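Local coordinates for protein RMD9, mitochondrial (Saccharomyces cerevisiae S288C, PDB 7A9X) that binds a dodecamer motif in the 3'-UTR of mitochondrial mRNAs and takes part in the processing or stability of these messages, at residues K397-E401 with P402-V406; K425-L429 with Y430-R434; P101-N104 with A105-S109. All coordinates share one frame; numbering follows the deposited sequence.

Contact 1: residues K397-E401 with P402-V406; sequences KKIDE and PFFNV. With nucleotides of chain B.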
ATOM      1  N   LYS A 397      -8.890 -12.686 -18.056  1.00 79.54           N
ATOM      2  CA  LYS A 397      -8.613 -11.366 -18.605  1.00 79.33           C
ATOM      3  C   LYS A 397      -7.306 -11.425 -19.378  1.00 82.56           C
ATOM      4  O   LYS A 397      -6.573 -12.415 -19.327  1.00 80.45           O
ATOM      5  CB  LYS A 397      -8.535 -10.312 -17.497  1.00 76.90           C
ATOM      6  CG  LYS A 397      -7.468 -10.612 -16.452  1.00 77.93           C
ATOM      7  CD  LYS A 397      -7.429  -9.557 -15.360  1.00 76.83           C
ATOM      8  CE  LYS A 397      -6.881  -8.233 -15.869  1.00 76.26           C
ATOM      9  NZ  LYS A 397      -5.437  -8.315 -16.223  1.00 76.57           N
ATOM     10  N   LYS A 398      -7.026 -10.344 -20.105  1.00 87.23           N
ATOM     11  CA  LYS A 398      -5.706 -10.174 -20.694  1.00 86.00           C
ATOM     12  C   LYS A 398      -4.674 -10.022 -19.586  1.00 81.66           C
ATOM     13  O   LYS A 398      -4.911  -9.338 -18.588  1.00 79.57           O
ATOM     14  CB  LYS A 398      -5.679  -8.955 -21.618  1.00 89.00           C
ATOM     15  CG  LYS A 398      -6.403  -9.152 -22.940  1.00 95.06           C
ATOM     16  CD  LYS A 398      -6.264  -7.930 -23.837  1.00103.12           C
ATOM     17  CE  LYS A 398      -6.965  -8.138 -25.169  1.00112.94           C
ATOM     18  NZ  LYS A 398      -6.797  -6.970 -26.080  1.00118.71           N
ATOM     19  N   ILE A 399      -3.527 -10.677 -19.760  1.00 83.87           N
ATOM     20  CA  ILE A 399      -2.521 -10.690 -18.705  1.00 80.00           C
ATOM     21  C   ILE A 399      -1.883  -9.314 -18.590  1.00 80.33           C
ATOM     22  O   ILE A 399      -1.514  -8.691 -19.594  1.00 84.12           O
ATOM     23  CB  ILE A 399      -1.471 -11.778 -18.969  1.00 74.67           C
ATOM     24  CG1 ILE A 399      -2.136 -13.156 -19.007  1.00 78.27           C
ATOM     25  CG2 ILE A 399      -0.398 -11.751 -17.894  1.00 70.03           C
ATOM     26  CD1 ILE A 399      -1.164 -14.299 -19.180  1.00 80.06           C
ATOM     27  N   ASP A 400      -1.776  -8.824 -17.363  1.00 80.53           N
ATOM     28  CA  ASP A 400      -1.067  -7.590 -17.067  1.00 78.34           C
ATOM     29  C   ASP A 400       0.388  -7.896 -16.733  1.00 79.34           C
ATOM     30  O   ASP A 400       0.747  -9.021 -16.377  1.00 77.55           O
ATOM     31  CB  ASP A 400      -1.734  -6.862 -15.903  1.00 74.22           C
ATOM     32  CG  ASP A 400      -2.136  -7.808 -14.787  1.00 76.54           C
ATOM     33  OD1 ASP A 400      -3.039  -8.642 -15.010  1.00 76.06           O
ATOM     34  OD2 ASP A 400      -1.533  -7.737 -13.698  1.00 77.54           O
ATOM     35  N   GLU A 401       1.228  -6.875 -16.846  1.00 74.83           N
ATOM     36  CA  GLU A 401       2.653  -7.074 -16.614  1.00 69.84           C
ATOM     37  C   GLU A 401       2.985  -7.437 -15.168  1.00 70.00           C
ATOM     38  O   GLU A 401       3.846  -8.299 -14.949  1.00 62.47           O
ATOM     39  CB  GLU A 401       3.448  -5.837 -17.031  1.00 71.56           C
ATOM     40  CG  GLU A 401       4.892  -6.160 -17.363  1.00 72.72           C
ATOM     41  CD  GLU A 401       5.810  -4.970 -17.218  1.00 76.63           C
ATOM     42  OE1 GLU A 401       5.650  -4.209 -16.238  1.00 72.57           O
ATOM     43  OE2 GLU A 401       6.691  -4.801 -18.087  1.00 81.85           O
ATOM     44  N   PRO A 402       2.368  -6.810 -14.155  1.00 68.35           N
ATOM     45  CA  PRO A 402       2.698  -7.202 -12.773  1.00 69.80           C
ATOM     46  C   PRO A 402       2.452  -8.673 -12.479  1.00 69.76           C
ATOM     47  O   PRO A 402       3.144  -9.243 -11.628  1.00 67.30           O
ATOM     48  CB  PRO A 402       1.793  -6.294 -11.929  1.00 65.44           C
ATOM     49  CG  PRO A 402       1.616  -5.087 -12.765  1.00 65.02           C
ATOM     50  CD  PRO A 402       1.508  -5.610 -14.170  1.00 68.46           C
ATOM     51  N   PHE A 403       1.494  -9.303 -13.165  1.00 71.90           N
ATOM     52  CA  PHE A 403       1.261 -10.733 -12.985  1.00 65.57           C
ATOM     53  C   PHE A 403       2.540 -11.531 -13.220  1.00 68.21           C
ATOM     54  O   PHE A 403       2.925 -12.366 -12.393  1.00 67.72           O
ATOM     55  CB  PHE A 403       0.149 -11.204 -13.923  1.00 62.14           C
ATOM     56  CG  PHE A 403      -0.080 -12.693 -13.902  1.00 65.34           C
ATOM     57  CD1 PHE A 403      -0.814 -13.282 -12.883  1.00 64.79           C
ATOM     58  CD2 PHE A 403       0.431 -13.503 -14.907  1.00 64.87           C
ATOM     59  CE1 PHE A 403      -1.030 -14.648 -12.861  1.00 62.43           C
ATOM     60  CE2 PHE A 403       0.219 -14.870 -14.893  1.00 63.64           C
ATOM     61  CZ  PHE A 403      -0.512 -15.444 -13.870  1.00 63.31           C
ATOM     62  N   PHE A 404       3.216 -11.282 -14.342  1.00 66.79           N
ATOM     63  CA  PHE A 404       4.468 -11.969 -14.627  1.00 68.99           C
ATOM     64  C   PHE A 404       5.653 -11.368 -13.878  1.00 73.82           C
ATOM     65  O   PHE A 404       6.627 -12.083 -13.616  1.00 75.95           O
ATOM     66  CB  PHE A 404       4.742 -11.967 -16.133  1.00 68.84           C
ATOM     67  CG  PHE A 404       4.033 -13.067 -16.881  1.00 72.90           C
ATOM     68  CD1 PHE A 404       4.305 -14.400 -16.598  1.00 76.94           C
ATOM     69  CD2 PHE A 404       3.110 -12.772 -17.873  1.00 72.19           C
ATOM     70  CE1 PHE A 404       3.663 -15.419 -17.286  1.00 77.84           C
ATOM     71  CE2 PHE A 404       2.464 -13.786 -18.566  1.00 75.98           C
ATOM     72  CZ  PHE A 404       2.741 -15.112 -18.271  1.00 77.57           C
ATOM     73  N   ASN A 405       5.591 -10.081 -13.523  1.00 70.38           N
ATOM     74  CA  ASN A 405       6.672  -9.475 -12.750  1.00 66.92           C
ATOM     75  C   ASN A 405       6.783 -10.104 -11.365  1.00 65.11           C
ATOM     76  O   ASN A 405       7.886 -10.446 -10.920  1.00 61.94           O
ATOM     77  CB  ASN A 405       6.463  -7.963 -12.637  1.00 65.03           C
ATOM     78  CG  ASN A 405       6.590  -7.250 -13.976  1.00 72.00           C
ATOM     79  OD1 ASN A 405       7.174  -7.779 -14.924  1.00 73.85           O
ATOM     80  ND2 ASN A 405       6.044  -6.042 -14.056  1.00 69.86           N
ATOM     81  N   VAL A 406       5.652 -10.264 -10.671  1.00 63.12           N
ATOM     82  CA  VAL A 406       5.662 -10.914  -9.362  1.00 63.87           C
ATOM     83  C   VAL A 406       6.136 -12.357  -9.488  1.00 60.74           C
ATOM     84  O   VAL A 406       6.969 -12.824  -8.702  1.00 58.40           O
ATOM     85  CB  VAL A 406       4.267 -10.840  -8.714  1.00 69.21           C
ATOM     86  CG1 VAL A 406       4.255 -11.609  -7.406  1.00 77.33           C
ATOM     87  CG2 VAL A 406       3.859  -9.398  -8.490  1.00 76.84           C
TER
ATOM     88  P     U B  10       5.062  -4.135  -3.735  1.00 68.94           P
ATOM     89  OP1   U B  10       5.797  -4.799  -2.627  1.00 62.26           O
ATOM     90  OP2   U B  10       5.334  -2.705  -4.034  1.00 66.41           O
ATOM     91  O5'   U B  10       5.314  -4.981  -5.062  1.00 61.04           O
ATOM     92  C5'   U B  10       5.365  -6.401  -5.035  1.00 60.78           C
ATOM     93  C4'   U B  10       5.778  -6.952  -6.376  1.00 60.64           C
ATOM     94  O4'   U B  10       4.851  -6.482  -7.385  1.00 60.63           O
ATOM     95  C3'   U B  10       7.147  -6.509  -6.874  1.00 63.51           C
ATOM     96  O3'   U B  10       8.189  -7.340  -6.387  1.00 62.27           O
ATOM     97  C2'   U B  10       7.007  -6.556  -8.393  1.00 62.87           C
ATOM     98  O2'   U B  10       7.248  -7.865  -8.885  1.00 65.73           O
ATOM     99  C1'   U B  10       5.527  -6.218  -8.592  1.00 65.04           C
ATOM    100  N1    U B  10       5.301  -4.801  -8.959  1.00 71.78           N
ATOM    101  C2    U B  10       5.131  -4.506 -10.299  1.00 72.24           C
ATOM    102  O2    U B  10       5.169  -5.355 -11.172  1.00 74.70           O
ATOM    103  N3    U B  10       4.914  -3.180 -10.577  1.00 72.63           N
ATOM    104  C4    U B  10       4.848  -2.143  -9.669  1.00 72.53           C
ATOM    105  O4    U B  10       4.646  -0.998 -10.074  1.00 67.09           O
ATOM    106  C5    U B  10       5.031  -2.529  -8.302  1.00 70.67           C
ATOM    107  C6    U B  10       5.243  -3.813  -8.003  1.00 68.23           C
TER

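Contact 2: residues K425-L429 with Y430-R434; sequences KNYTL and YHIPR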
ATOM      1  N   LYS A 425       9.824 -14.795 -22.469  1.00 91.76           N
ATOM      2  CA  LYS A 425       9.116 -15.162 -23.688  1.00 96.43           C
ATOM      3  C   LYS A 425       7.624 -14.866 -23.587  1.00 99.23           C
ATOM      4  O   LYS A 425       7.003 -14.472 -24.581  1.00103.76           O
ATOM      5  CB  LYS A 425       9.359 -16.641 -23.988  1.00102.87           C
ATOM      6  CG  LYS A 425       8.444 -17.257 -25.030  1.00113.06           C
ATOM      7  CD  LYS A 425       8.700 -18.754 -25.132  1.00121.05           C
ATOM      8  CE  LYS A 425       7.682 -19.446 -26.024  1.00126.76           C
ATOM      9  NZ  LYS A 425       7.865 -20.925 -26.015  1.00130.77           N
ATOM     10  N   ASN A 426       7.035 -15.032 -22.401  1.00 97.60           N
ATOM     11  CA  ASN A 426       5.594 -14.856 -22.257  1.00100.32           C
ATOM     12  C   ASN A 426       5.168 -13.395 -22.316  1.00 99.08           C
ATOM     13  O   ASN A 426       3.996 -13.121 -22.592  1.00101.25           O
ATOM     14  CB  ASN A 426       5.117 -15.493 -20.951  1.00100.33           C
ATOM     15  CG  ASN A 426       5.065 -17.008 -21.030  1.00104.43           C
ATOM     16  OD1 ASN A 426       5.783 -17.626 -21.816  1.00110.93           O
ATOM     17  ND2 ASN A 426       4.205 -17.615 -20.220  1.00102.13           N
ATOM     18  N   TYR A 427       6.081 -12.453 -22.056  1.00 93.42           N
ATOM     19  CA  TYR A 427       5.748 -11.043 -22.233  1.00 87.74           C
ATOM     20  C   TYR A 427       5.332 -10.758 -23.670  1.00 91.54           C
ATOM     21  O   TYR A 427       4.348 -10.049 -23.912  1.00 90.48           O
ATOM     22  CB  TYR A 427       6.936 -10.160 -21.846  1.00 82.92           C
ATOM     23  CG  TYR A 427       7.208 -10.070 -20.362  1.00 79.18           C
ATOM     24  CD1 TYR A 427       6.290  -9.483 -19.504  1.00 75.15           C
ATOM     25  CD2 TYR A 427       8.393 -10.557 -19.823  1.00 83.02           C
ATOM     26  CE1 TYR A 427       6.537  -9.394 -18.145  1.00 75.56           C
ATOM     27  CE2 TYR A 427       8.650 -10.473 -18.467  1.00 80.29           C
ATOM     28  CZ  TYR A 427       7.720  -9.891 -17.632  1.00 79.49           C
ATOM     29  OH  TYR A 427       7.978  -9.807 -16.282  1.00 76.62           O
ATOM     30  N   THR A 428       6.071 -11.307 -24.636  1.00 95.16           N
ATOM     31  CA  THR A 428       5.748 -11.101 -26.041  1.00100.16           C
ATOM     32  C   THR A 428       4.609 -12.004 -26.499  1.00101.53           C
ATOM     33  O   THR A 428       3.804 -11.595 -27.344  1.00106.86           O
ATOM     34  CB  THR A 428       6.992 -11.342 -26.900  1.00107.49           C
ATOM     35  OG1 THR A 428       8.100 -10.619 -26.351  1.00111.24           O
ATOM     36  CG2 THR A 428       6.755 -10.869 -28.330  1.00110.29           C
ATOM     37  N   LEU A 429       4.520 -13.219 -25.950  1.00 98.08           N
ATOM     38  CA  LEU A 429       3.492 -14.160 -26.382  1.00 98.26           C
ATOM     39  C   LEU A 429       2.096 -13.632 -26.076  1.00 94.23           C
ATOM     40  O   LEU A 429       1.201 -13.681 -26.926  1.00100.30           O
ATOM     41  CB  LEU A 429       3.711 -15.521 -25.720  1.00 99.45           C
ATOM     42  CG  LEU A 429       4.274 -16.631 -26.608  1.00108.26           C
ATOM     43  CD1 LEU A 429       5.634 -16.236 -27.161  1.00113.10           C
ATOM     44  CD2 LEU A 429       4.355 -17.936 -25.834  1.00107.39           C
ATOM     45  N   TYR A 430       1.891 -13.125 -24.864  1.00 86.71           N
ATOM     46  CA  TYR A 430       0.596 -12.605 -24.453  1.00 88.27           C
ATOM     47  C   TYR A 430       0.434 -11.118 -24.749  1.00 95.69           C
ATOM     48  O   TYR A 430      -0.562 -10.522 -24.323  1.00 96.19           O
ATOM     49  CB  TYR A 430       0.371 -12.885 -22.964  1.00 84.56           C
ATOM     50  CG  TYR A 430       0.224 -14.358 -22.658  1.00 88.85           C
ATOM     51  CD1 TYR A 430      -1.018 -14.977 -22.712  1.00 88.53           C
ATOM     52  CD2 TYR A 430       1.331 -15.134 -22.333  1.00 90.31           C
ATOM     53  CE1 TYR A 430      -1.157 -16.325 -22.443  1.00 91.80           C
ATOM     54  CE2 TYR A 430       1.201 -16.483 -22.061  1.00 92.47           C
ATOM     55  CZ  TYR A 430      -0.045 -17.072 -22.119  1.00 93.51           C
ATOM     56  OH  TYR A 430      -0.181 -18.415 -21.851  1.00 94.40           O
ATOM     57  N   HIS A 431       1.379 -10.518 -25.474  1.00 99.42           N
ATOM     58  CA  HIS A 431       1.317  -9.120 -25.905  1.00102.97           C
ATOM     59  C   HIS A 431       1.045  -8.191 -24.721  1.00104.10           C
ATOM     60  O   HIS A 431       0.023  -7.509 -24.638  1.00103.72           O
ATOM     61  CB  HIS A 431       0.265  -8.942 -27.003  1.00108.03           C
ATOM     62  CG  HIS A 431       0.453  -9.859 -28.171  1.00117.88           C
ATOM     63  ND1 HIS A 431      -0.320 -10.983 -28.364  1.00119.88           N
ATOM     64  CD2 HIS A 431       1.330  -9.824 -29.202  1.00121.66           C
ATOM     65  CE1 HIS A 431       0.067 -11.597 -29.468  1.00123.84           C
ATOM     66  NE2 HIS A 431       1.067 -10.915 -29.994  1.00124.89           N
ATOM     67  N   ILE A 432       2.006  -8.184 -23.804  1.00103.30           N
ATOM     68  CA  ILE A 432       1.879  -7.439 -22.554  1.00 95.08           C
ATOM     69  C   ILE A 432       2.348  -6.002 -22.749  1.00 91.79           C
ATOM     70  O   ILE A 432       3.455  -5.779 -23.261  1.00 94.16           O
ATOM     71  CB  ILE A 432       2.674  -8.111 -21.425  1.00 89.52           C
ATOM     72  CG1 ILE A 432       2.379  -9.609 -21.376  1.00 99.11           C
ATOM     73  CG2 ILE A 432       2.338  -7.467 -20.100  1.00 79.07           C
ATOM     74  CD1 ILE A 432       0.954  -9.924 -21.040  1.00101.31           C
ATOM     75  N   PRO A 433       1.547  -5.004 -22.366  1.00 86.56           N
ATOM     76  CA  PRO A 433       2.067  -3.631 -22.295  1.00 85.82           C
ATOM     77  C   PRO A 433       3.233  -3.548 -21.324  1.00 88.15           C
ATOM     78  O   PRO A 433       3.058  -3.761 -20.119  1.00 82.08           O
ATOM     79  CB  PRO A 433       0.858  -2.819 -21.813  1.00 85.75           C
ATOM     80  CG  PRO A 433      -0.334  -3.648 -22.191  1.00 85.71           C
ATOM     81  CD  PRO A 433       0.109  -5.075 -22.059  1.00 82.99           C
ATOM     82  N   ARG A 434       4.422  -3.244 -21.834  1.00 92.80           N
ATOM     83  CA  ARG A 434       5.635  -3.352 -21.036  1.00 89.75           C
ATOM     84  C   ARG A 434       5.907  -2.071 -20.259  1.00 88.76           C
ATOM     85  O   ARG A 434       5.672  -0.964 -20.750  1.00 95.95           O
ATOM     86  CB  ARG A 434       6.827  -3.681 -21.937  1.00 78.27           C
ATOM     87  CG  ARG A 434       6.661  -4.962 -22.742  1.00 79.67           C
ATOM     88  CD  ARG A 434       6.551  -6.178 -21.833  1.00 85.28           C
ATOM     89  NE  ARG A 434       7.740  -6.344 -21.002  1.00 79.19           N
ATOM     90  CZ  ARG A 434       8.836  -6.990 -21.386  1.00 83.51           C
ATOM     91  NH1 ARG A 434       9.874  -7.090 -20.566  1.00 85.55           N
ATOM     92  NH2 ARG A 434       8.899  -7.536 -22.595  1.00 92.45           N
TER

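Contact 3: residues P101-N104 with A105-S109; sequences PDFN and AYRVS. With nucleotides of chain B.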
ATOM      1  N   PRO A 101     -13.062  34.189  15.749  1.00135.07           N
ATOM      2  CA  PRO A 101     -13.994  33.466  16.625  1.00134.77           C
ATOM      3  C   PRO A 101     -15.111  32.764  15.877  1.00132.61           C
ATOM      4  O   PRO A 101     -15.657  31.783  16.398  1.00135.99           O
ATOM      5  CB  PRO A 101     -14.549  34.572  17.534  1.00137.52           C
ATOM      6  CG  PRO A 101     -14.479  35.800  16.684  1.00139.15           C
ATOM      7  CD  PRO A 101     -13.247  35.649  15.827  1.00138.72           C
ATOM      8  N   ASP A 102     -15.467  33.226  14.678  1.00124.28           N
ATOM      9  CA  ASP A 102     -16.502  32.595  13.871  1.00116.00           C
ATOM     10  C   ASP A 102     -16.019  31.331  13.172  1.00111.44           C
ATOM     11  O   ASP A 102     -16.742  30.788  12.327  1.00105.36           O
ATOM     12  CB  ASP A 102     -17.040  33.586  12.837  1.00115.45           C
ATOM     13  CG  ASP A 102     -17.712  34.783  13.474  1.00125.45           C
ATOM     14  OD1 ASP A 102     -17.820  34.811  14.718  1.00129.37           O
ATOM     15  OD2 ASP A 102     -18.131  35.695  12.732  1.00130.42           O
ATOM     16  N   PHE A 103     -14.817  30.859  13.493  1.00110.82           N
ATOM     17  CA  PHE A 103     -14.296  29.611  12.940  1.00107.46           C
ATOM     18  C   PHE A 103     -14.780  28.449  13.810  1.00101.85           C
ATOM     19  O   PHE A 103     -14.034  27.828  14.569  1.00 99.68           O
ATOM     20  CB  PHE A 103     -12.777  29.666  12.848  1.00109.17           C
ATOM     21  CG  PHE A 103     -12.207  28.820  11.752  1.00104.03           C
ATOM     22  CD1 PHE A 103     -12.607  29.004  10.441  1.00103.98           C
ATOM     23  CD2 PHE A 103     -11.263  27.847  12.030  1.00100.62           C
ATOM     24  CE1 PHE A 103     -12.084  28.226   9.427  1.00102.77           C
ATOM     25  CE2 PHE A 103     -10.735  27.068  11.021  1.00 98.92           C
ATOM     26  CZ  PHE A 103     -11.145  27.256   9.718  1.00100.25           C
ATOM     27  N   ASN A 104     -16.076  28.170  13.677  1.00100.29           N
ATOM     28  CA  ASN A 104     -16.770  27.234  14.546  1.00100.42           C
ATOM     29  C   ASN A 104     -16.230  25.813  14.372  1.00 98.04           C
ATOM     30  O   ASN A 104     -15.384  25.529  13.519  1.00 94.63           O
ATOM     31  CB  ASN A 104     -18.273  27.267  14.267  1.00105.33           C
ATOM     32  CG  ASN A 104     -18.599  27.080  12.793  1.00106.99           C
ATOM     33  OD1 ASN A 104     -17.719  26.795  11.983  1.00109.63           O
ATOM     34  ND2 ASN A 104     -19.871  27.235  12.444  1.00107.97           N
ATOM     35  N   ALA A 105     -16.746  24.906  15.206  1.00 97.60           N
ATOM     36  CA  ALA A 105     -16.341  23.508  15.119  1.00 90.50           C
ATOM     37  C   ALA A 105     -16.768  22.883  13.799  1.00 88.87           C
ATOM     38  O   ALA A 105     -16.133  21.933  13.328  1.00 87.52           O
ATOM     39  CB  ALA A 105     -16.922  22.720  16.293  1.00 78.16           C
ATOM     40  N   TYR A 106     -17.836  23.402  13.190  1.00 88.19           N
ATOM     41  CA  TYR A 106     -18.303  22.870  11.915  1.00 86.51           C
ATOM     42  C   TYR A 106     -17.275  23.097  10.814  1.00 92.20           C
ATOM     43  O   TYR A 106     -16.935  22.171  10.069  1.00 92.16           O
ATOM     44  CB  TYR A 106     -19.642  23.510  11.546  1.00 86.28           C
ATOM     45  CG  TYR A 106     -20.236  23.012  10.248  1.00 87.19           C
ATOM     46  CD1 TYR A 106     -20.941  21.817  10.202  1.00 85.33           C
ATOM     47  CD2 TYR A 106     -20.105  23.742   9.072  1.00 87.71           C
ATOM     48  CE1 TYR A 106     -21.491  21.358   9.021  1.00 85.92           C
ATOM     49  CE2 TYR A 106     -20.652  23.289   7.885  1.00 88.15           C
ATOM     50  CZ  TYR A 106     -21.344  22.097   7.866  1.00 89.64           C
ATOM     51  OH  TYR A 106     -21.892  21.641   6.688  1.00 93.40           O
ATOM     52  N   ARG A 107     -16.764  24.326  10.699  1.00 96.00           N
ATOM     53  CA  ARG A 107     -15.794  24.631   9.651  1.00 95.89           C
ATOM     54  C   ARG A 107     -14.517  23.817   9.820  1.00 90.63           C
ATOM     55  O   ARG A 107     -13.956  23.320   8.836  1.00 87.67           O
ATOM     56  CB  ARG A 107     -15.482  26.127   9.643  1.00 96.54           C
ATOM     57  CG  ARG A 107     -16.584  26.978   9.035  1.00 99.35           C
ATOM     58  CD  ARG A 107     -16.206  28.448   9.004  1.00106.31           C
ATOM     59  NE  ARG A 107     -17.250  29.260   8.385  1.00113.57           N
ATOM     60  CZ  ARG A 107     -18.267  29.803   9.046  1.00119.96           C
ATOM     61  NH1 ARG A 107     -19.171  30.525   8.399  1.00119.61           N
ATOM     62  NH2 ARG A 107     -18.382  29.624  10.355  1.00125.22           N
ATOM     63  N   VAL A 108     -14.043  23.670  11.058  1.00 84.37           N
ATOM     64  CA  VAL A 108     -12.856  22.858  11.305  1.00 79.16           C
ATOM     65  C   VAL A 108     -13.132  21.400  10.961  1.00 78.39           C
ATOM     66  O   VAL A 108     -12.294  20.720  10.356  1.00 73.66           O
ATOM     67  CB  VAL A 108     -12.393  23.019  12.764  1.00 79.51           C
ATOM     68  CG1 VAL A 108     -11.153  22.175  13.033  1.00 78.30           C
ATOM     69  CG2 VAL A 108     -12.118  24.481  13.075  1.00 83.01           C
ATOM     70  N   SER A 109     -14.314  20.903  11.330  1.00 81.58           N
ATOM     71  CA  SER A 109     -14.657  19.510  11.062  1.00 77.48           C
ATOM     72  C   SER A 109     -14.758  19.238   9.566  1.00 75.06           C
ATOM     73  O   SER A 109     -14.312  18.187   9.089  1.00 69.11           O
ATOM     74  CB  SER A 109     -15.968  19.153  11.760  1.00 79.52           C
ATOM     75  OG  SER A 109     -15.853  19.301  13.165  1.00 80.15           O
TER
ATOM     76  P     A B   3     -23.311   9.456  10.812  1.00 72.48           P
ATOM     77  OP1   A B   3     -23.062   8.083  10.302  1.00 71.14           O
ATOM     78  OP2   A B   3     -22.712   9.884  12.103  1.00 78.11           O
ATOM     79  O5'   A B   3     -22.833  10.481   9.694  1.00 74.74           O
ATOM     80  C5'   A B   3     -23.252  10.341   8.347  1.00 71.43           C
ATOM     81  C4'   A B   3     -22.873  11.551   7.535  1.00 71.56           C
ATOM     82  O4'   A B   3     -23.548  12.720   8.065  1.00 73.34           O
ATOM     83  C3'   A B   3     -21.399  11.926   7.560  1.00 71.50           C
ATOM     84  O3'   A B   3     -20.634  11.163   6.639  1.00 69.80           O
ATOM     85  C2'   A B   3     -21.425  13.418   7.252  1.00 75.59           C
ATOM     86  O2'   A B   3     -21.576  13.643   5.857  1.00 77.29           O
ATOM     87  C1'   A B   3     -22.714  13.853   7.954  1.00 76.48           C
ATOM     88  N9    A B   3     -22.467  14.384   9.307  1.00 82.62           N
ATOM     89  C8    A B   3     -22.440  13.691  10.492  1.00 83.25           C
ATOM     90  N7    A B   3     -22.195  14.442  11.539  1.00 83.33           N
ATOM     91  C5    A B   3     -22.052  15.716  11.006  1.00 84.40           C
ATOM     92  C6    A B   3     -21.781  16.964  11.595  1.00 84.63           C
ATOM     93  N6    A B   3     -21.597  17.141  12.905  1.00 79.18           N
ATOM     94  N1    A B   3     -21.703  18.040  10.781  1.00 91.03           N
ATOM     95  C2    A B   3     -21.886  17.866   9.467  1.00 92.96           C
ATOM     96  N3    A B   3     -22.148  16.746   8.796  1.00 90.98           N
ATOM     97  C4    A B   3     -22.216  15.696   9.633  1.00 86.63           C
TER

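Contact 1: residues K397-E401 with P402-V406
I399 meets two aromatic rings of the following helix. Its CG2 lies 3.6 Å from F403 CD2 and as close to F404 CE2, oblique to both rings. CD1 of I399 extends the contact along F404. One face of the F404 ring has F403 CD2 above its centre. F403 stacks with Y393 and meets F368 edge-to-face. The contact of I399 with F404 is a hydrophobic staple, joining the residue before the N-cap to the fourth helical residue. D400 is the N-cap. Its OD2 accepts a weak bond from F403 N at 3.4 Å. Its OD1 makes a salt bridge with K397 NZ at 2.7 Å, and that amine also reaches K398 O.

The amide of N405 is the other flat group. CG of E401 is anti to the backbone N (chi1 -156°), which turns the extended side chain along the first helical turn to N405. N405 ND2 donates to E401 OE1 at 2.9 Å. The acceptor lies in the amide plane, but the N-H comes from above the carboxylate plane. ND2 also donates to O2 of U10 of chain B at 3.1 Å. Y427 bonds to N405 OD1, and T435 shares E401 OE1. E401 is thus a second-shell residue that holds the amide turned to the uracil. N405 is probably residue five of PPR7, consistent with a base-reading position. V406 CG2 packs on O4' of U10 of chain B at 3.3 Å.

The contact is buried. F403 and F404 touch helix 379-396, P402 and V406 touch helix 357-374, and E401 and N405 touch helix 436-445.

Contact 2: residues K425-L429 with Y430-R434
R434 folds back over the ring of Y427. Its CG sits beside the backbone N, and the chain bends again at chi2 (-63°) and chi3, which returns the guanidinium to the helix. Past CB and CG the chain reaches Y427 with CD, 4.0 Å from Y427 CB. NE then lies above Y427 CD1, and CZ stands 3.6 Å from Y427 CG. At the tip the two nitrogens part. NH1 rests over Y427 CD2, and NH2 passes 3.4 Å from Y427 CB. The guanidinium and ring planes are 14° apart, a flat stack. It is offset toward the CB end of the ring.

The backbone beneath ends helix 417-429 in a Schellman motif. H431 has positive phi (52°) and is the C-prime residue. I432 N bonds to Y427 O at 3.0 Å, nearly straight, and H431 N makes a weak bond to T428 O. Y430 N still keeps a helical bond to N426 O at 3.1 Å. That carbonyl oxygen also lies in the plane of the Y430 ring, at its edge, 3.3 Å from Y430 CD2. The H431 imidazole sets one face over T428 O. I432 CG1 tucks under the helix end, 3.2 Å from Y427 O.

The stack is a cation-pi interaction, so the positive charge is likely to be stabilised by the tyrosine ring. Y439 makes a second cation-pi contact with R434, and NH1 bonds to S438. The tyrosine is thus gripped at its face by a cation, and at its hydroxyl by N405, the asparagine that bonds to U10 of chain B.

Contact 3: residues P101-N104 with A105-S109
N104 leads directly into the helix that A105 begins. Just before it, F103 is the centre of an inverse gamma turn, with a weak bond from N104 N to D102 O. N104 itself is extended (psi 175°), and helical angles follow from A105 onward. The first helical backbone bond, V108 N to N104 O, is long and weak at 3.4 Å.

N104 has its CG between the backbone N and the carbonyl carbon (chi1 52°), which brings OD1 over the helix start. OD1 accepts from R107 N at 2.9 Å, with the N-H above the carbonyl plane. An alanine at this position would remove OD1 and is likely to leave R107 N without its cap. R107 runs out extended past N104, with its CB over one face of the F103 ring, and its NE forms a salt bridge with D48. F103 CE2 meets V108 CG2 at 3.6 Å. One residue on, A105 O accepts both S109 N and S109 OG, from opposite faces of its plane. The end of the Y106 side chain leads away from 101-104 toward the RNA. Its CE1 lies 3.5 Å from C2 of A3 of chain B, which sits at the ring edge.

The arrangement is an asparagine N-cap joined to a hydrophobic staple between F103 and V108. It starts helix 105-128, ahead of PPR1 in the chain, at an RNA-facing surface.

In the fold
From the N terminus, contact 3 comes first and starts helix 105-128, after the loop that follows helix 78-97. Contact 1 lies far along the chain and starts helix 401-410. Contact 2 follows and ends helix 417-429. All three are local turns in series. None nests in or crosses another. Contacts 1 and 2 have centres about 9 Å apart and touch around PPR7, just beyond its two ends: I432 CD1 packs on I399 O. Together they tie the start of one helix to the end of the next. Contact 3 is on the opposite side of the chain's centre, about 49 Å from contact 1 between centres. The same RNA chain touches contacts 1 and 3.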